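Local structure of nitroreductase (Bacteroides fragilis NCTC 9343, 3EK3) at residues N56-K59 / L60-N64; E65-K68 / G69-K73; C89-Y92 / H93-T96; N135-G138 / T139-D142. The protein binds flavin mononucleotide and, as a member of the nitroreductase family, probably catalyses flavin-dependent oxidoreduction with NAD or NADP. All blocks are in the same frame, centred on the assembly; numbering follows the deposited sequence. Where two conformers were deposited one is given.

Contact 1. Residues N56-K59 / L60-N64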
loop_
_atom_site.group_PDB
_atom_site.type_symbol
_atom_site.label_atom_id
_atom_site.label_comp_id
_atom_site.label_asym_id
_atom_site.label_seq_id
_atom_site.Cartn_x
_atom_site.Cartn_y
_atom_site.Cartn_z
ATOM N N ASN A 56 -23.518 -5.829 6.031
ATOM C CA ASN A 56 -24.648 -6.645 6.420
ATOM C C ASN A 56 -24.118 -7.903 7.111
ATOM O O ASN A 56 -23.389 -8.687 6.519
ATOM C CB ASN A 56 -25.418 -6.982 5.145
ATOM C CG ASN A 56 -26.705 -7.706 5.410
ATOM O OD1 ASN A 56 -26.707 -8.798 5.951
ATOM N ND2 ASN A 56 -27.813 -7.086 5.038
ATOM N N THR A 57 -24.466 -8.077 8.376
ATOM C CA THR A 57 -23.938 -9.181 9.171
ATOM C C THR A 57 -24.261 -10.527 8.593
ATOM O O THR A 57 -23.382 -11.391 8.567
ATOM C CB THR A 57 -24.418 -9.091 10.614
ATOM O OG1 THR A 57 -23.863 -7.902 11.185
ATOM C CG2 THR A 57 -23.948 -10.276 11.438
ATOM N N VAL A 58 -25.477 -10.702 8.071
ATOM C CA VAL A 58 -25.861 -11.990 7.467
ATOM C C VAL A 58 -24.967 -12.313 6.288
ATOM O O VAL A 58 -24.481 -13.430 6.162
ATOM C CB VAL A 58 -27.340 -12.025 6.993
ATOM C CG1 VAL A 58 -27.612 -13.308 6.219
ATOM C CG2 VAL A 58 -28.291 -11.911 8.158
ATOM N N LYS A 59 -24.759 -11.352 5.403
ATOM C CA LYS A 59 -23.928 -11.606 4.217
ATOM C C LYS A 59 -22.465 -11.837 4.601
ATOM O O LYS A 59 -21.781 -12.656 3.996
ATOM C CB LYS A 59 -24.027 -10.454 3.226
ATOM C CG LYS A 59 -25.431 -10.180 2.736
ATOM C CD LYS A 59 -25.428 -9.075 1.694
ATOM C CE LYS A 59 -26.801 -8.421 1.525
ATOM N NZ LYS A 59 -27.977 -9.269 1.170
ATOM N N LEU A 60 -21.978 -11.121 5.602
ATOM C CA LEU A 60 -20.592 -11.352 6.052
ATOM C C LEU A 60 -20.402 -12.795 6.551
ATOM O O LEU A 60 -19.434 -13.446 6.228
ATOM C CB LEU A 60 -20.200 -10.351 7.109
ATOM C CG LEU A 60 -20.008 -8.952 6.565
ATOM C CD1 LEU A 60 -19.929 -7.962 7.771
ATOM C CD2 LEU A 60 -18.822 -8.857 5.576
ATOM N N GLU A 61 -21.370 -13.273 7.325
ATOM C CA GLU A 61 -21.329 -14.619 7.840
ATOM C C GLU A 61 -21.378 -15.645 6.716
ATOM O O GLU A 61 -20.638 -16.618 6.726
ATOM C CB GLU A 61 -22.446 -14.813 8.875
ATOM C CG GLU A 61 -22.223 -13.939 10.110
ATOM C CD GLU A 61 -23.189 -14.220 11.255
ATOM O OE1 GLU A 61 -24.172 -14.986 11.052
ATOM O OE2 GLU A 61 -22.945 -13.658 12.361
ATOM N N GLU A 62 -22.237 -15.428 5.721
ATOM C CA GLU A 62 -22.312 -16.327 4.579
ATOM C C GLU A 62 -20.991 -16.385 3.782
ATOM O O GLU A 62 -20.560 -17.456 3.342
ATOM C CB GLU A 62 -23.478 -15.921 3.648
ATOM C CG GLU A 62 -24.852 -16.193 4.240
ATOM C CD GLU A 62 -26.006 -15.949 3.267
ATOM O OE1 GLU A 62 -25.846 -15.164 2.306
ATOM O OE2 GLU A 62 -27.055 -16.626 3.427
ATOM N N LEU A 63 -20.395 -15.225 3.563
ATOM C CA LEU A 63 -19.118 -15.127 2.860
ATOM C C LEU A 63 -18.022 -15.872 3.630
ATOM O O LEU A 63 -17.254 -16.648 3.061
ATOM C CB LEU A 63 -18.749 -13.665 2.693
ATOM C CG LEU A 63 -17.394 -13.357 2.070
ATOM C CD1 LEU A 63 -17.293 -13.990 0.702
ATOM C CD2 LEU A 63 -17.158 -11.816 1.980
ATOM N N ASN A 64 -17.997 -15.675 4.942
ATOM C CA ASN A 64 -17.060 -16.409 5.792
ATOM C C ASN A 64 -17.267 -17.919 5.697
ATOM O O ASN A 64 -16.289 -18.669 5.625
ATOM C CB ASN A 64 -17.134 -15.887 7.235
ATOM C CG ASN A 64 -16.102 -16.533 8.144
ATOM O OD1 ASN A 64 -14.903 -16.265 8.014
ATOM N ND2 ASN A 64 -16.555 -17.392 9.040
#
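N56 and L60 open the first turn of helix 57-72, and backbone hydrogen bonds carry most of what follows. L60 N donates to N56 O at 3.0 Å, and the next three amides, those of E61, E62 and L63, reach back to the carbonyls of T57, V58 and K59 in the same regular i to i+4 series.

Capping is the second kind of interaction. N56 sits at the N-cap, and its OD1 accepts from K59 N at 3.3 Å. The N-H points almost straight at the oxygen (161°), yet the donor stands 32° out of the carbonyl plane of the amide. The other end of that amide, ND2, is bonded to E190 O of the second subunit, so one flat group serves both helix start and dimer.

Side-chain packing is modest. T57 and E61 run side by side, with the methyl CG2 of T57 3.6 Å from E61 OE2. E61 CG is anti to its own carbonyl carbon (chi1 -65°), which lays it 3.2 Å from T57 O before the chain extends outward. One residue further along, V58 CG1 comes within 4.3 Å of E62 CD, while E62 OE1 is hydrogen-bonded to Y149 OH.

L60 and L63 turn inward against L97 and I99 of strand 96-102, and K59 and L63 lean on helix 144-153, so this start of the helix touches both elements.

Contact 2. Residues E65-K68 / G69-K73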
loop_
_atom_site.group_PDB
_atom_site.type_symbol
_atom_site.label_atom_id
_atom_site.label_comp_id
_atom_site.label_asym_id
_atom_site.label_seq_id
_atom_site.Cartn_x
_atom_site.Cartn_y
_atom_site.Cartn_z
ATOM N N GLU A 65 -18.526 -18.389 5.631
ATOM C CA GLU A 65 -18.786 -19.817 5.414
ATOM C C GLU A 65 -18.214 -20.321 4.113
ATOM O O GLU A 65 -17.703 -21.435 4.052
ATOM C CB GLU A 65 -20.284 -20.118 5.419
ATOM C CG GLU A 65 -20.877 -20.192 6.784
ATOM C CD GLU A 65 -20.116 -21.150 7.702
ATOM O OE1 GLU A 65 -19.993 -22.353 7.381
ATOM O OE2 GLU A 65 -19.638 -20.677 8.733
ATOM N N ARG A 66 -18.313 -19.526 3.053
ATOM C CA ARG A 66 -17.778 -19.901 1.744
ATOM C C ARG A 66 -16.252 -19.961 1.791
ATOM O O ARG A 66 -15.630 -20.859 1.234
ATOM C CB ARG A 66 -18.228 -18.895 0.665
ATOM C CG ARG A 66 -19.753 -18.729 0.509
ATOM C CD ARG A 66 -20.451 -20.075 0.446
ATOM N NE ARG A 66 -21.885 -19.964 0.169
ATOM C CZ ARG A 66 -22.834 -19.662 1.061
ATOM N NH1 ARG A 66 -22.548 -19.387 2.327
ATOM N NH2 ARG A 66 -24.098 -19.633 0.666
ATOM N N ILE A 67 -15.650 -18.996 2.469
ATOM C CA ILE A 67 -14.189 -18.969 2.640
ATOM C C ILE A 67 -13.740 -20.204 3.434
ATOM O O ILE A 67 -12.797 -20.903 3.036
ATOM C CB ILE A 67 -13.786 -17.662 3.327
ATOM C CG1 ILE A 67 -13.955 -16.506 2.345
ATOM C CG2 ILE A 67 -12.315 -17.705 3.848
ATOM C CD1 ILE A 67 -13.868 -15.144 3.050
ATOM N N LYS A 68 -14.460 -20.523 4.517
ATOM C CA LYS A 68 -14.222 -21.781 5.242
ATOM C C LYS A 68 -14.366 -22.989 4.330
ATOM O O LYS A 68 -13.552 -23.927 4.371
ATOM C CB LYS A 68 -15.156 -21.881 6.466
ATOM C CG LYS A 68 -14.775 -20.924 7.586
ATOM C CD LYS A 68 -15.794 -20.864 8.721
ATOM C CE LYS A 68 -16.423 -22.192 9.051
ATOM N NZ LYS A 68 -17.484 -22.070 10.123
ATOM N N GLY A 69 -15.399 -22.980 3.479
ATOM C CA GLY A 69 -15.585 -24.084 2.547
ATOM C C GLY A 69 -14.412 -24.305 1.603
ATOM O O GLY A 69 -14.060 -25.485 1.305
ATOM N N ALA A 70 -13.831 -23.202 1.121
ATOM C CA ALA A 70 -12.629 -23.233 0.276
ATOM C C ALA A 70 -11.449 -23.804 1.071
ATOM O O ALA A 70 -10.764 -24.730 0.635
ATOM C CB ALA A 70 -12.302 -21.816 -0.248
ATOM N N PHE A 71 -11.235 -23.257 2.261
ATOM C CA PHE A 71 -10.198 -23.780 3.172
ATOM C C PHE A 71 -10.361 -25.260 3.506
ATOM O O PHE A 71 -9.356 -25.980 3.618
ATOM C CB PHE A 71 -10.154 -22.956 4.465
ATOM C CG PHE A 71 -9.593 -21.595 4.326
ATOM C CD1 PHE A 71 -8.735 -21.241 3.295
ATOM C CD2 PHE A 71 -9.884 -20.630 5.281
ATOM C CE1 PHE A 71 -8.215 -19.952 3.213
ATOM C CE2 PHE A 71 -9.362 -19.365 5.201
ATOM C CZ PHE A 71 -8.528 -19.018 4.172
ATOM N N ALA A 72 -11.599 -25.735 3.676
ATOM C CA ALA A 72 -11.834 -27.150 3.963
ATOM C C ALA A 72 -11.274 -28.039 2.845
ATOM O O ALA A 72 -10.906 -29.184 3.083
ATOM C CB ALA A 72 -13.342 -27.437 4.196
ATOM N N LYS A 73 -11.207 -27.500 1.629
ATOM C CA LYS A 73 -10.650 -28.214 0.474
ATOM C C LYS A 73 -9.118 -28.252 0.452
ATOM O O LYS A 73 -8.529 -29.010 -0.317
ATOM C CB LYS A 73 -11.132 -27.569 -0.831
ATOM C CG LYS A 73 -12.628 -27.607 -1.041
ATOM C CD LYS A 73 -13.044 -26.769 -2.222
ATOM C CE LYS A 73 -14.552 -26.633 -2.284
ATOM N NZ LYS A 73 -15.017 -25.651 -3.289
#
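F71 and I67 lie side by side and point the same way, one helical turn apart. The methyl CG2 of I67 touches the ring of F71 at its CE2 corner, 3.6 Å away, with CZ a little farther. I67 O and the CA of K68 approach that ring obliquely, the carbonyl oxygen lying 3.5 Å from F71 CG. L79 and R82 of helix 77-83 also pack on F71. The second flat group is the carboxylate of E65: K68 NZ meets its OE2 on the syn side at 2.9 Å, 17° out of the carboxylate plane, making a salt bridge between residues three apart. K68 reaches it through a bend at chi3 (37°), and the same ammonium is hydrogen-bonded to S85 O, which ties the helix to the segment after helix 77-83.

All this belongs to the last turns of helix 57-72, one of the helices packed around the antiparallel sheet of the nitroreductase fold. Its backbone keeps the i to i+4 pattern: G69 N donates to E65 O, A70 N to R66 O, F71 N to I67 O and A72 N to K68 O. Of these, the F71 bond is nearly straight at 177° and 2.9 Å long.

A70 carries its small CB 3.4 Å from I67 O and packs against V146 of helix 144-153 and against T140, a residue that F71 touches as well.

Contact 3. Residues C89-Y92 / H93-T96. With FMN (flavin mononucleotide), chain B.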
loop_
_atom_site.group_PDB
_atom_site.type_symbol
_atom_site.label_atom_id
_atom_site.label_comp_id
_atom_site.label_asym_id
_atom_site.label_seq_id
_atom_site.Cartn_x
_atom_site.Cartn_y
_atom_site.Cartn_z
ATOM N N CYS A 89 -13.774 -16.882 12.285
ATOM C CA CYS A 89 -14.325 -15.770 11.520
ATOM C C CYS A 89 -13.163 -14.904 11.072
ATOM O O CYS A 89 -12.516 -14.253 11.889
ATOM C CB CYS A 89 -15.282 -14.942 12.363
ATOM S SG CYS A 89 -15.999 -13.599 11.482
ATOM N N CYS A 90 -12.880 -14.913 9.771
ATOM C CA CYS A 90 -11.717 -14.221 9.255
ATOM C C CYS A 90 -11.767 -12.723 9.507
ATOM O O CYS A 90 -10.717 -12.106 9.624
ATOM C CB CYS A 90 -11.489 -14.521 7.770
ATOM S SG CYS A 90 -12.749 -13.890 6.623
ATOM N N TYR A 91 -12.957 -12.142 9.631
ATOM C CA TYR A 91 -13.074 -10.689 9.818
ATOM C C TYR A 91 -13.393 -10.294 11.256
ATOM O O TYR A 91 -13.721 -9.142 11.551
ATOM C CB TYR A 91 -14.091 -10.056 8.825
ATOM C CG TYR A 91 -15.485 -10.578 9.004
ATOM C CD1 TYR A 91 -15.876 -11.752 8.407
ATOM C CD2 TYR A 91 -16.386 -9.955 9.831
ATOM C CE1 TYR A 91 -17.113 -12.277 8.610
ATOM C CE2 TYR A 91 -17.633 -10.469 10.036
ATOM C CZ TYR A 91 -18.001 -11.643 9.420
ATOM O OH TYR A 91 -19.249 -12.223 9.616
ATOM N N TYR A 92 -13.257 -11.241 12.180
ATOM C CA TYR A 92 -13.363 -10.953 13.608
ATOM C C TYR A 92 -14.688 -10.321 14.050
ATOM O O TYR A 92 -14.716 -9.591 15.016
ATOM C CB TYR A 92 -12.182 -10.079 14.061
ATOM C CG TYR A 92 -10.851 -10.657 13.637
ATOM C CD1 TYR A 92 -10.408 -11.854 14.146
ATOM C CD2 TYR A 92 -10.055 -9.998 12.731
ATOM C CE1 TYR A 92 -9.171 -12.407 13.767
ATOM C CE2 TYR A 92 -8.833 -10.523 12.324
ATOM C CZ TYR A 92 -8.398 -11.731 12.837
ATOM O OH TYR A 92 -7.172 -12.252 12.444
ATOM N N HIS A 93 -15.773 -10.621 13.348
ATOM C CA HIS A 93 -17.092 -10.094 13.653
ATOM C C HIS A 93 -17.160 -8.576 13.619
ATOM O O HIS A 93 -18.057 -7.964 14.226
ATOM C CB HIS A 93 -17.596 -10.677 14.972
ATOM C CG HIS A 93 -17.701 -12.163 14.943
ATOM N ND1 HIS A 93 -18.654 -12.814 14.193
ATOM C CD2 HIS A 93 -16.950 -13.126 15.527
ATOM C CE1 HIS A 93 -18.502 -14.118 14.335
ATOM N NE2 HIS A 93 -17.476 -14.333 15.138
ATOM N N ALA A 94 -16.254 -7.959 12.850
ATOM C CA ALA A 94 -16.383 -6.552 12.508
ATOM C C ALA A 94 -17.741 -6.322 11.803
ATOM O O ALA A 94 -18.215 -7.178 11.064
ATOM C CB ALA A 94 -15.213 -6.107 11.618
ATOM N N PRO A 95 -18.403 -5.175 12.070
ATOM C CA PRO A 95 -19.705 -4.925 11.425
ATOM C C PRO A 95 -19.656 -4.577 9.928
ATOM O O PRO A 95 -20.689 -4.651 9.234
ATOM C CB PRO A 95 -20.248 -3.753 12.254
ATOM C CG PRO A 95 -19.069 -3.044 12.680
ATOM C CD PRO A 95 -18.062 -4.102 13.009
ATOM N N THR A 96 -18.467 -4.208 9.443
ATOM C CA THR A 96 -18.212 -3.814 8.044
ATOM C C THR A 96 -16.904 -4.451 7.562
ATOM O O THR A 96 -15.909 -4.482 8.284
ATOM C CB THR A 96 -18.182 -2.273 7.862
ATOM O OG1 THR A 96 -19.506 -1.763 8.032
ATOM C CG2 THR A 96 -17.679 -1.853 6.452
HETATM N N1 FMN B . -4.070 -9.445 10.110
HETATM C C2 FMN B . -5.050 -10.394 10.294
HETATM O O2 FMN B . -5.586 -10.532 11.398
HETATM N N3 FMN B . -5.437 -11.240 9.278
HETATM C C4 FMN B . -4.844 -11.146 8.066
HETATM O O4 FMN B . -5.372 -11.769 7.130
HETATM C C4A FMN B . -3.858 -10.171 7.866
HETATM N N5 FMN B . -3.261 -10.047 6.638
HETATM C C5A FMN B . -2.308 -9.078 6.391
HETATM C C6 FMN B . -1.757 -8.965 5.115
HETATM C C7 FMN B . -0.822 -7.973 4.828
HETATM C C7M FMN B . -0.373 -7.714 3.390
HETATM C C8 FMN B . -0.473 -7.064 5.836
HETATM C C8M FMN B . 0.143 -5.742 5.443
HETATM C C9 FMN B . -1.033 -7.180 7.112
HETATM C C9A FMN B . -1.957 -8.179 7.405
HETATM N N10 FMN B . -2.526 -8.331 8.682
HETATM C C10 FMN B . -3.494 -9.285 8.889
HETATM C "C1'" FMN B . -2.183 -7.380 9.802
HETATM C "C2'" FMN B . -0.769 -7.657 10.325
HETATM O "O2'" FMN B . -0.763 -8.833 11.114
HETATM C "C3'" FMN B . -0.360 -6.477 11.189
HETATM O "O3'" FMN B . -0.184 -5.362 10.343
HETATM C "C4'" FMN B . 0.968 -6.719 11.933
HETATM O "O4'" FMN B . 0.807 -7.731 12.917
HETATM C "C5'" FMN B . 1.460 -5.437 12.601
HETATM O "O5'" FMN B . 0.526 -5.006 13.583
HETATM P P FMN B . -0.147 -3.532 13.548
HETATM O O1P FMN B . 0.942 -2.543 13.400
HETATM O O2P FMN B . -1.037 -3.384 14.796
HETATM O O3P FMN B . -0.964 -3.413 12.286
#
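H93 folds back over C89 in a tight double turn, a type I beta turn from C89 to Y92 overlapping a type I' turn from Y91 to A94, just before strand 96-102. The imidazole of H93 gives up the most surface. C89 SG stands over the centre of its face, 3.8 Å from the ring centroid and only 10° off the normal, while C89 CB makes a CH-pi contact with the same ring. The thiol is placed there because SG is anti to the backbone N of C89 (chi1 -179°). From that position the sulfur also accepts from H93 N at 3.5 Å, so one residue holds both the backbone and the ring of H93.

Y91 comes second. Its ring has the same sulfur over one face, 3.3 Å above the plane and toward the rim, so SG is shared by two aromatic groups. A94 O lies at the ring's edge, near its plane. Y91 O accepts from A94 N at 3.1 Å to close the I' turn, with the donor 40° out of the carbonyl plane. Away from the turn, the Y91 side chain packs on L60, E61 and N64 of helix 57-72.

Y92 and H93 both have left-handed backbone angles, which form the corner of the I' turn. The Y92 ring is directed away from H93 toward the flavin pocket, past R18, C132 and I134; there its hydroxyl OH donates to FMN O2, which sits at the ring's edge, 2.6 Å from OH.

Contact 4. Residues N135-G138 / T139-D142. With FMN (flavin mononucleotide), chain B.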
loop_
_atom_site.group_PDB
_atom_site.type_symbol
_atom_site.label_atom_id
_atom_site.label_comp_id
_atom_site.label_asym_id
_atom_site.label_seq_id
_atom_site.Cartn_x
_atom_site.Cartn_y
_atom_site.Cartn_z
ATOM N N ASN A 135 -6.894 -10.899 4.897
ATOM C CA ASN A 135 -6.244 -11.418 3.672
ATOM C C ASN A 135 -6.843 -12.685 3.101
ATOM O O ASN A 135 -6.363 -13.169 2.094
ATOM C CB ASN A 135 -4.755 -11.634 3.948
ATOM C CG ASN A 135 -3.870 -11.379 2.724
ATOM O OD1 ASN A 135 -4.148 -10.489 1.916
ATOM N ND2 ASN A 135 -2.784 -12.120 2.630
ATOM N N GLN A 136 -7.895 -13.229 3.707
ATOM C CA GLN A 136 -8.315 -14.590 3.376
ATOM C C GLN A 136 -9.010 -14.725 2.027
ATOM O O GLN A 136 -9.136 -15.847 1.522
ATOM C CB GLN A 136 -9.176 -15.197 4.490
ATOM C CG GLN A 136 -8.360 -15.572 5.688
ATOM C CD GLN A 136 -7.721 -14.385 6.353
ATOM O OE1 GLN A 136 -8.405 -13.416 6.698
ATOM N NE2 GLN A 136 -6.389 -14.452 6.582
ATOM N N LEU A 137 -9.410 -13.621 1.404
ATOM C CA LEU A 137 -9.973 -13.733 0.023
ATOM C C LEU A 137 -8.900 -13.764 -1.096
ATOM O O LEU A 137 -9.208 -14.079 -2.226
ATOM C CB LEU A 137 -10.999 -12.627 -0.228
ATOM C CG LEU A 137 -12.398 -12.877 0.360
ATOM C CD1 LEU A 137 -13.286 -11.613 0.302
ATOM C CD2 LEU A 137 -13.063 -14.049 -0.346
ATOM N N GLY A 138 -7.638 -13.455 -0.808
ATOM C CA GLY A 138 -6.616 -13.519 -1.866
ATOM C C GLY A 138 -6.479 -14.871 -2.514
ATOM O O GLY A 138 -6.393 -14.966 -3.746
ATOM N N THR A 139 -6.408 -15.925 -1.713
ATOM C CA THR A 139 -6.187 -17.276 -2.259
ATOM C C THR A 139 -7.492 -18.049 -2.442
ATOM O O THR A 139 -7.493 -19.158 -3.039
ATOM C CB THR A 139 -5.290 -18.099 -1.360
ATOM O OG1 THR A 139 -5.892 -18.172 -0.076
ATOM C CG2 THR A 139 -3.904 -17.483 -1.270
ATOM N N THR A 140 -8.596 -17.473 -2.002
ATOM C CA THR A 140 -9.896 -18.144 -2.083
ATOM C C THR A 140 -10.900 -17.513 -3.063
ATOM O O THR A 140 -11.939 -18.123 -3.343
ATOM C CB THR A 140 -10.596 -18.255 -0.686
ATOM O OG1 THR A 140 -10.894 -16.940 -0.165
ATOM C CG2 THR A 140 -9.779 -19.102 0.289
ATOM N N CYS A 141 -10.623 -16.300 -3.554
ATOM C CA CYS A 141 -11.584 -15.589 -4.400
ATOM C C CYS A 141 -11.985 -16.299 -5.703
ATOM O O CYS A 141 -13.034 -15.993 -6.251
ATOM C CB CYS A 141 -11.128 -14.148 -4.682
ATOM S SG CYS A 141 -9.598 -13.992 -5.661
ATOM N N ASP A 142 -11.171 -17.233 -6.182
ATOM C CA ASP A 142 -11.517 -18.000 -7.364
ATOM C C ASP A 142 -12.104 -19.362 -7.042
ATOM O O ASP A 142 -12.441 -20.123 -7.958
ATOM C CB ASP A 142 -10.310 -18.131 -8.291
ATOM C CG ASP A 142 -9.983 -16.815 -9.015
ATOM O OD1 ASP A 142 -10.886 -15.955 -9.150
ATOM O OD2 ASP A 142 -8.833 -16.644 -9.451
HETATM N N1 FMN B . -4.070 -9.445 10.110
HETATM C C2 FMN B . -5.050 -10.394 10.294
HETATM O O2 FMN B . -5.586 -10.532 11.398
HETATM N N3 FMN B . -5.437 -11.240 9.278
HETATM C C4 FMN B . -4.844 -11.146 8.066
HETATM O O4 FMN B . -5.372 -11.769 7.130
HETATM C C4A FMN B . -3.858 -10.171 7.866
HETATM N N5 FMN B . -3.261 -10.047 6.638
HETATM C C5A FMN B . -2.308 -9.078 6.391
HETATM C C6 FMN B . -1.757 -8.965 5.115
HETATM C C7 FMN B . -0.822 -7.973 4.828
HETATM C C7M FMN B . -0.373 -7.714 3.390
HETATM C C8 FMN B . -0.473 -7.064 5.836
HETATM C C8M FMN B . 0.143 -5.742 5.443
HETATM C C9 FMN B . -1.033 -7.180 7.112
HETATM C C9A FMN B . -1.957 -8.179 7.405
HETATM N N10 FMN B . -2.526 -8.331 8.682
HETATM C C10 FMN B . -3.494 -9.285 8.889
HETATM C "C1'" FMN B . -2.183 -7.380 9.802
HETATM C "C2'" FMN B . -0.769 -7.657 10.325
HETATM O "O2'" FMN B . -0.763 -8.833 11.114
HETATM C "C3'" FMN B . -0.360 -6.477 11.189
HETATM O "O3'" FMN B . -0.184 -5.362 10.343
HETATM C "C4'" FMN B . 0.968 -6.719 11.933
HETATM O "O4'" FMN B . 0.807 -7.731 12.917
HETATM C "C5'" FMN B . 1.460 -5.437 12.601
HETATM O "O5'" FMN B . 0.526 -5.006 13.583
HETATM P P FMN B . -0.147 -3.532 13.548
HETATM O O1P FMN B . 0.942 -2.543 13.400
HETATM O O2P FMN B . -1.037 -3.384 14.796
HETATM O O3P FMN B . -0.964 -3.413 12.286
HETATM O O HOH W 1 -5.379 -15.398 1.030
#
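T140 reaches back to Q136, its hydroxyl OG1 donating to Q136 O at 2.7 Å; this is the tight side of the turn. The donor lies 19° from the carbonyl plane. With chi1 at 64°, OG1 sits between the backbone N and the carbonyl carbon of T140, a position that brings it to within 3.3 Å of L137 CA and lets CG2 of T140 rest near Q136 O as well. The side chains of L137 and T140 cross at about a right angle, with L137 CD2 against that same OG1. L137 O accepts from C141 N at 2.9 Å, with a weak second donor in T140 N. L137 is buried among V146, L150, V161 and C164.

The other side is looser. T139 is exposed, and water takes over where direct contact ends: water 1 donates to N135 O at 2.7 Å and accepts from T139 N, linking the first residue of the type I turn N135-G138 to the residue just after it. W107 of the second subunit packs on both N135 and T139.

At the start of the turn two N-H groups converge on one flavin oxygen. N135 N donates to FMN O4 at 2.8 Å and Q136 NE2 at 2.9 Å, the amide of Q136 being folded round by a bend at chi2 (64°). Such a pair would probably polarise the C4 carbonyl, which only C4A separates from N5. A loop leaving strand 130-134 to hold the pyrimidine end of the isoalloxazine is part of this nitroreductase's FMN site.

How the contacts relate
Contacts 1 and 2 follow each other along helix 57-72, their centres 14 Å apart, while contacts 3 and 4 are the turns that lie against that helix and themselves bond the flavin. N64 OD1 of contact 1 probably bonds C90 N of contact 3 at 3.0 Å. Contact 2 backs contact 4, F71 CE1 lying 3.4 Å from T140 CG2 and I67 CD1 3.7 Å from L137 CD2. Contacts 3 and 4 meet at C90 CB and Q136 OE1, 3.4 Å apart, and hold O2 and O4 of the same FMN pyrimidine. The side chain of F71 is about 8 Å from FMN, that of L63 about 13 Å.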